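Local coordinates for RNA-binding protein HI_1333 (Haemophilus influenzae, PDB 1JO0) that probably binds RNA, as a small single-domain member of the CRS1/YhbY (CRM) family, at residues Val49-Ala54 with His80-Tyr85. Numbering follows the deposited sequence. Where two conformers were deposited one is given.
Sequences VKVAGA and HILVLY
Val49 pairs with Leu82 through two backbone hydrogen bonds, joining the antiparallel central strands 46-51 and 81-85 in the mixed four-stranded sheet of the alpha/beta CRM domain. Val49 N reaches Leu82 O at 2.8 Å, and Leu82 N returns to Val49 O at 2.9 Å with a nearly straight N-H...O angle of 178°. The side chains of the pair leave on the same face, where Val49 CG2, set anti to the carbonyl carbon, crosses the end of Leu84 with CD1 3.9 Å away. Lys50 and Ile81 form the next, non-hydrogen-bonded pair and turn to the other face. Within the sheet, the Lys50 backbone also bonds to Val22 and Leu24 of strand 22-24. Ile81 CD1 lies against Lys50 CG. The Lys50 chain, with CG anti to the backbone N (chi1 -167°), runs past the CD2 edge of the His80 imidazole, and CE reaches that edge in the ring plane. In the conformer described, Lys50 NZ, also bonded to a glycerol, donates to His80 NE2 over 2.7 Å, only 4° out of the ring plane, which is consistent with NE2 acting as acceptor. Val51 N closes the ladder on His80 O at 2.6 Å. Val51 CG2 meets Leu82 CG and CD1 on the face shared with Val49, a buried aliphatic layer under helix 56-70, whose Ile62, Ile63 and Ile66 cover it. Next, Ala52 CA packs on His80 CB at 3.8 Å.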
# COMPACT_ATOMS: atom_id res chain seq x y z
N VAL A 49 4.02 2.61 1.40
CA VAL A 49 4.80 1.84 2.36
C VAL A 49 6.22 1.78 1.78
O VAL A 49 6.42 1.39 0.62
CB VAL A 49 4.26 0.41 2.55
CG1 VAL A 49 5.13 -0.40 3.49
CG2 VAL A 49 2.82 0.46 3.03
N LYS A 50 7.20 2.20 2.55
CA LYS A 50 8.58 2.19 2.12
C LYS A 50 9.21 0.86 2.50
O LYS A 50 9.12 0.42 3.65
CB LYS A 50 9.39 3.35 2.73
CG LYS A 50 10.75 3.57 2.10
CD LYS A 50 11.36 4.90 2.58
CE LYS A 50 12.83 5.01 2.26
NZ LYS A 50 13.15 6.01 1.21
N VAL A 51 9.86 0.22 1.52
CA VAL A 51 10.49 -1.06 1.66
C VAL A 51 11.93 -0.97 1.15
O VAL A 51 12.32 -1.53 0.14
CB VAL A 51 9.71 -2.19 0.97
CG1 VAL A 51 10.25 -3.55 1.39
CG2 VAL A 51 8.23 -2.06 1.29
N ALA A 52 12.74 -0.14 1.80
CA ALA A 52 14.09 0.05 1.29
C ALA A 52 14.98 -1.15 1.61
O ALA A 52 14.82 -1.95 2.52
CB ALA A 52 14.71 1.31 1.88
N GLY A 53 16.01 -1.19 0.79
CA GLY A 53 17.03 -2.18 0.95
C GLY A 53 16.51 -3.59 0.69
O GLY A 53 17.07 -4.55 1.24
N ALA A 54 15.46 -3.75 -0.12
CA ALA A 54 14.88 -5.05 -0.48
C ALA A 54 15.13 -5.39 -1.93
O ALA A 54 14.84 -4.67 -2.87
CB ALA A 54 13.37 -5.05 -0.21
N HIS A 80 11.55 1.35 -4.11
CA HIS A 80 11.41 0.92 -2.74
C HIS A 80 10.05 1.30 -2.17
O HIS A 80 9.86 1.14 -0.96
CB HIS A 80 12.56 1.50 -1.90
CG HIS A 80 12.60 2.99 -1.86
ND1 HIS A 80 12.50 3.79 -2.98
CD2 HIS A 80 12.71 3.85 -0.83
CE1 HIS A 80 12.57 5.07 -2.65
NE2 HIS A 80 12.70 5.14 -1.33
N ILE A 81 9.11 1.73 -2.99
CA ILE A 81 7.82 2.20 -2.51
C ILE A 81 6.73 1.28 -3.04
O ILE A 81 6.66 0.95 -4.24
CB ILE A 81 7.50 3.63 -2.99
CG1 ILE A 81 8.53 4.65 -2.50
CG2 ILE A 81 6.09 4.07 -2.65
CD1 ILE A 81 8.47 4.87 -1.01
N LEU A 82 5.89 0.86 -2.14
CA LEU A 82 4.66 0.15 -2.45
C LEU A 82 3.46 1.06 -2.23
O LEU A 82 3.28 1.54 -1.12
CB LEU A 82 4.45 -1.03 -1.51
CG LEU A 82 5.58 -2.06 -1.33
CD1 LEU A 82 5.09 -3.16 -0.41
CD2 LEU A 82 6.04 -2.56 -2.68
N VAL A 83 2.64 1.25 -3.24
CA VAL A 83 1.43 2.04 -3.11
C VAL A 83 0.25 1.07 -3.05
O VAL A 83 0.12 0.19 -3.93
CB VAL A 83 1.26 2.99 -4.30
CG1 VAL A 83 0.01 3.84 -4.07
CG2 VAL A 83 2.50 3.89 -4.52
N LEU A 84 -0.57 1.19 -2.02
CA LEU A 84 -1.64 0.25 -1.72
C LEU A 84 -2.96 0.99 -1.51
O LEU A 84 -2.92 2.15 -1.05
CB LEU A 84 -1.33 -0.57 -0.49
CG LEU A 84 -0.07 -1.40 -0.49
CD1 LEU A 84 0.33 -1.77 0.93
CD2 LEU A 84 -0.31 -2.64 -1.31
N TYR A 85 -4.07 0.34 -1.76
CA TYR A 85 -5.37 0.96 -1.55
C TYR A 85 -6.38 -0.03 -1.02
O TYR A 85 -6.48 -1.14 -1.55
CB TYR A 85 -5.91 1.59 -2.84
CG TYR A 85 -7.32 2.09 -2.75
CD1 TYR A 85 -7.62 3.36 -2.22
CD2 TYR A 85 -8.41 1.35 -3.20
CE1 TYR A 85 -8.93 3.80 -2.16
CE2 TYR A 85 -9.70 1.80 -3.14
CZ TYR A 85 -9.97 3.03 -2.62
OH TYR A 85 -11.25 3.49 -2.56